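Local coordinates for protein time interval measuring enzyme TIME (Bombyx mori, PDB 2E47) that binds one copper and one zinc ion and probably converts superoxide into hydrogen peroxide and oxygen, as other Cu-Zn superoxide dismutases do, at residues Val35-Phe49 with Gly89-Leu103. Residues are numbered along the deposited sequence; the frame is centred on the assembly and turned at random.
Sequences VQGGITGLPPGEYGF and GNVVFDENHYSRIDL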
# COMPACT_ATOMS: atom_id res chain seq x y z
N VAL A 35 -7.21 13.84 -7.54
CA VAL A 35 -6.49 13.64 -6.26
C VAL A 35 -6.99 14.61 -5.21
O VAL A 35 -6.99 15.81 -5.42
CB VAL A 35 -4.96 13.90 -6.51
CG1 VAL A 35 -4.07 13.61 -5.28
CG2 VAL A 35 -4.47 13.08 -7.74
N GLN A 36 -7.47 14.15 -4.07
CA GLN A 36 -7.91 15.10 -3.06
C GLN A 36 -7.61 14.65 -1.63
O GLN A 36 -7.44 13.48 -1.36
CB GLN A 36 -9.41 15.45 -3.24
CG GLN A 36 -10.27 14.38 -3.86
CD GLN A 36 -11.77 14.72 -3.98
OE1 GLN A 36 -12.29 15.85 -3.66
NE2 GLN A 36 -12.49 13.73 -4.48
N GLY A 37 -7.58 15.58 -0.69
CA GLY A 37 -7.46 15.17 0.69
C GLY A 37 -6.89 16.32 1.45
O GLY A 37 -6.94 17.48 0.98
N GLY A 38 -6.29 16.00 2.59
CA GLY A 38 -5.91 17.03 3.55
C GLY A 38 -4.75 16.44 4.26
O GLY A 38 -4.73 15.24 4.47
N ILE A 39 -3.76 17.26 4.61
CA ILE A 39 -2.60 16.81 5.39
C ILE A 39 -2.43 17.90 6.42
O ILE A 39 -2.66 19.04 6.11
CB ILE A 39 -1.34 16.70 4.53
CG1 ILE A 39 -1.56 15.74 3.35
CG2 ILE A 39 -0.11 16.23 5.33
CD1 ILE A 39 -0.38 15.89 2.37
N THR A 40 -2.11 17.54 7.66
CA THR A 40 -1.70 18.53 8.64
C THR A 40 -0.30 18.21 9.18
O THR A 40 0.15 17.06 9.19
CB THR A 40 -2.69 18.57 9.84
OG1 THR A 40 -2.70 17.26 10.43
CG2 THR A 40 -4.06 18.84 9.32
N GLY A 41 0.40 19.25 9.59
CA GLY A 41 1.67 19.04 10.27
C GLY A 41 2.85 19.82 9.74
O GLY A 41 3.93 19.67 10.28
N LEU A 42 2.70 20.61 8.68
CA LEU A 42 3.84 21.44 8.27
C LEU A 42 3.48 22.90 8.26
O LEU A 42 2.33 23.25 8.03
CB LEU A 42 4.36 21.08 6.90
CG LEU A 42 4.96 19.70 6.76
CD1 LEU A 42 4.96 19.38 5.24
CD2 LEU A 42 6.27 19.61 7.42
N PRO A 43 4.46 23.75 8.48
CA PRO A 43 4.22 25.21 8.49
C PRO A 43 3.77 25.75 7.12
O PRO A 43 4.00 25.09 6.13
CB PRO A 43 5.61 25.80 8.86
CG PRO A 43 6.59 24.75 8.79
CD PRO A 43 5.86 23.38 8.79
N PRO A 44 3.21 26.97 7.06
CA PRO A 44 2.65 27.47 5.79
C PRO A 44 3.82 27.52 4.76
O PRO A 44 4.94 27.86 5.11
CB PRO A 44 2.18 28.89 6.13
CG PRO A 44 3.08 29.27 7.40
CD PRO A 44 3.12 27.97 8.15
N GLY A 45 3.57 27.11 3.53
CA GLY A 45 4.62 26.98 2.53
C GLY A 45 4.23 25.96 1.48
O GLY A 45 3.09 25.59 1.40
N GLU A 46 5.18 25.54 0.65
CA GLU A 46 4.92 24.54 -0.41
C GLU A 46 5.95 23.45 -0.34
O GLU A 46 7.12 23.69 0.02
CB GLU A 46 4.91 25.18 -1.82
CG GLU A 46 6.16 25.79 -2.33
CD GLU A 46 6.03 26.39 -3.79
OE1 GLU A 46 7.08 26.85 -4.36
OE2 GLU A 46 4.92 26.36 -4.37
N TYR A 47 5.53 22.22 -0.67
CA TYR A 47 6.37 21.05 -0.40
C TYR A 47 6.15 20.05 -1.51
O TYR A 47 4.98 19.79 -1.88
CB TYR A 47 5.94 20.43 0.93
CG TYR A 47 6.05 21.42 2.13
CD1 TYR A 47 4.98 22.26 2.46
CD2 TYR A 47 7.19 21.50 2.87
CE1 TYR A 47 5.03 23.18 3.51
CE2 TYR A 47 7.25 22.42 3.96
CZ TYR A 47 6.16 23.25 4.24
OH TYR A 47 6.22 24.15 5.30
N GLY A 48 7.25 19.47 -2.00
CA GLY A 48 7.20 18.45 -3.04
C GLY A 48 6.32 17.31 -2.68
O GLY A 48 6.34 16.83 -1.54
N PHE A 49 5.49 16.87 -3.62
CA PHE A 49 4.63 15.75 -3.36
C PHE A 49 4.63 14.88 -4.61
O PHE A 49 4.24 15.35 -5.66
CB PHE A 49 3.26 16.31 -3.13
CG PHE A 49 2.27 15.30 -2.66
CD1 PHE A 49 1.14 15.05 -3.42
CD2 PHE A 49 2.42 14.70 -1.46
CE1 PHE A 49 0.22 14.14 -2.98
CE2 PHE A 49 1.53 13.80 -1.01
CZ PHE A 49 0.42 13.50 -1.78
N GLY A 89 3.67 17.70 -8.31
CA GLY A 89 3.87 19.10 -7.98
C GLY A 89 4.17 19.36 -6.50
O GLY A 89 4.89 18.57 -5.89
N ASN A 90 3.69 20.47 -5.97
CA ASN A 90 3.87 20.85 -4.56
C ASN A 90 2.52 20.92 -3.95
O ASN A 90 1.56 21.27 -4.67
CB ASN A 90 4.47 22.28 -4.46
CG ASN A 90 5.95 22.34 -4.86
OD1 ASN A 90 6.35 23.08 -5.77
ND2 ASN A 90 6.76 21.60 -4.17
N VAL A 91 2.41 20.64 -2.65
CA VAL A 91 1.17 20.90 -1.92
C VAL A 91 1.39 22.10 -1.02
O VAL A 91 2.47 22.29 -0.51
CB VAL A 91 0.66 19.68 -1.06
CG1 VAL A 91 0.36 18.53 -1.97
CG2 VAL A 91 1.67 19.21 -0.08
N VAL A 92 0.34 22.90 -0.82
CA VAL A 92 0.46 24.12 -0.04
C VAL A 92 -0.16 24.01 1.34
O VAL A 92 -1.31 23.58 1.44
CB VAL A 92 -0.24 25.24 -0.78
CG1 VAL A 92 -0.20 26.51 0.10
CG2 VAL A 92 0.42 25.42 -2.24
N PHE A 93 0.59 24.39 2.38
CA PHE A 93 0.08 24.43 3.75
C PHE A 93 -0.34 25.85 4.13
O PHE A 93 0.29 26.80 3.69
CB PHE A 93 1.12 23.90 4.74
CG PHE A 93 1.23 22.42 4.71
CD1 PHE A 93 0.63 21.65 5.69
CD2 PHE A 93 1.88 21.78 3.62
CE1 PHE A 93 0.67 20.30 5.62
CE2 PHE A 93 1.99 20.41 3.58
CZ PHE A 93 1.38 19.66 4.59
N ASP A 94 -1.41 25.97 4.93
CA ASP A 94 -1.88 27.28 5.36
C ASP A 94 -1.26 27.61 6.69
O ASP A 94 -0.52 26.81 7.26
CB ASP A 94 -3.42 27.41 5.39
CG ASP A 94 -4.07 26.50 6.42
OD1 ASP A 94 -5.23 26.13 6.24
OD2 ASP A 94 -3.39 26.08 7.38
N GLU A 95 -1.60 28.80 7.20
CA GLU A 95 -1.09 29.30 8.48
C GLU A 95 -1.44 28.37 9.63
O GLU A 95 -0.74 28.33 10.63
CB GLU A 95 -1.67 30.70 8.73
CG GLU A 95 -1.12 31.73 7.76
CD GLU A 95 -0.20 32.74 8.44
OE1 GLU A 95 0.94 32.37 8.85
OE2 GLU A 95 -0.64 33.92 8.58
N ASN A 96 -2.51 27.60 9.45
CA ASN A 96 -2.93 26.57 10.42
C ASN A 96 -2.23 25.22 10.23
O ASN A 96 -2.71 24.23 10.78
CB ASN A 96 -4.45 26.33 10.32
CG ASN A 96 -5.28 27.61 10.53
OD1 ASN A 96 -5.40 28.46 9.63
ND2 ASN A 96 -5.86 27.73 11.72
N HIS A 97 -1.13 25.16 9.47
CA HIS A 97 -0.43 23.89 9.24
C HIS A 97 -1.32 22.80 8.63
O HIS A 97 -1.15 21.61 8.89
CB HIS A 97 0.20 23.39 10.53
CG HIS A 97 1.26 24.30 11.07
ND1 HIS A 97 1.09 25.66 11.15
CD2 HIS A 97 2.50 24.06 11.53
CE1 HIS A 97 2.18 26.22 11.64
NE2 HIS A 97 3.06 25.27 11.87
N TYR A 98 -2.26 23.23 7.80
CA TYR A 98 -3.15 22.36 7.11
C TYR A 98 -3.05 22.54 5.57
O TYR A 98 -2.99 23.67 5.09
CB TYR A 98 -4.58 22.63 7.56
CG TYR A 98 -5.60 22.00 6.66
CD1 TYR A 98 -5.91 20.66 6.76
CD2 TYR A 98 -6.27 22.77 5.70
CE1 TYR A 98 -6.88 20.09 5.90
CE2 TYR A 98 -7.23 22.20 4.85
CZ TYR A 98 -7.52 20.87 4.97
OH TYR A 98 -8.47 20.32 4.12
N SER A 99 -3.04 21.44 4.81
CA SER A 99 -2.95 21.49 3.38
C SER A 99 -4.18 20.78 2.82
O SER A 99 -4.40 19.59 3.11
CB SER A 99 -1.76 20.74 2.86
OG SER A 99 -1.85 20.74 1.44
N ARG A 100 -4.92 21.49 1.98
CA ARG A 100 -6.04 21.00 1.22
C ARG A 100 -5.47 20.61 -0.14
O ARG A 100 -4.94 21.45 -0.83
CB ARG A 100 -7.06 22.15 1.03
CG ARG A 100 -8.54 21.72 0.93
CD ARG A 100 -8.91 20.88 -0.27
NE ARG A 100 -9.47 19.59 0.18
CZ ARG A 100 -10.14 18.69 -0.56
NH1 ARG A 100 -10.53 17.55 0.01
NH2 ARG A 100 -10.41 18.89 -1.84
N ILE A 101 -5.52 19.33 -0.48
CA ILE A 101 -5.14 18.91 -1.82
C ILE A 101 -6.38 18.73 -2.73
O ILE A 101 -7.36 18.07 -2.38
CB ILE A 101 -4.37 17.57 -1.74
CG1 ILE A 101 -3.12 17.73 -0.87
CG2 ILE A 101 -4.01 17.06 -3.15
CD1 ILE A 101 -2.62 16.34 -0.44
N ASP A 102 -6.34 19.33 -3.92
CA ASP A 102 -7.44 19.20 -4.83
C ASP A 102 -7.00 19.48 -6.23
O ASP A 102 -6.92 20.63 -6.69
CB ASP A 102 -8.57 20.13 -4.42
CG ASP A 102 -9.84 19.94 -5.27
OD1 ASP A 102 -10.87 20.63 -5.02
OD2 ASP A 102 -9.81 19.09 -6.20
N LEU A 103 -6.72 18.41 -6.97
CA LEU A 103 -6.15 18.60 -8.29
C LEU A 103 -6.53 17.46 -9.18
O LEU A 103 -6.90 16.37 -8.71
CB LEU A 103 -4.64 18.75 -8.24
CG LEU A 103 -3.87 17.50 -7.77
CD1 LEU A 103 -3.56 16.40 -8.82
CD2 LEU A 103 -2.56 17.92 -7.13
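Leu42 CB lies over one face of the Phe93 ring, 3.8 Å from its centroid. Phe93 CG stands anti to its own carbonyl carbon (chi1 -76°), which turns the ring toward Leu42. Ser99 CB, of the same segment as Phe93, backs the opposite face. Leu42 CD1 reaches the Phe93 rim and also sits over one face of the Tyr47 ring. The Tyr47 and Phe93 planes are nearly perpendicular, at 89°. Ile39 CG2 touches Phe93 CZ at 3.8 Å, while Ile39 CD1 meets Ile101 CD1 at 3.6 Å. At the connections, Pro43 CA lies over the His97 ring, 3.7 Å from its centroid.

Backbone hydrogen bonds carry two antiparallel ladders, 35-40 with 98-103 and 45-49 with 89-93. Gly41 N to His97 O, 2.9 Å, extends the first past its strand end. Phe49 N bonds Gly89 O at the copper-side end of the second.

Side-chain hydrogen bonds within each segment hold the connections and strand ends. Tyr47 OH donates to Pro43 O; the modelled length is doubtfully short. Ser99 OG donates to Val92 O at 2.9 Å. Asp94, which opens the type I turn 94-97, accepts the N-H of Tyr98 just after it.

This is one end of the Greek-key beta-barrel of Cu-Zn superoxide dismutases. Leu123 and Ile23 continue the apolar interior. Backbone bonds fix the register within each ladder; between strands 89-93 and 98-103, Phe93 packing and the Ser99-Val92 bond do the joining instead.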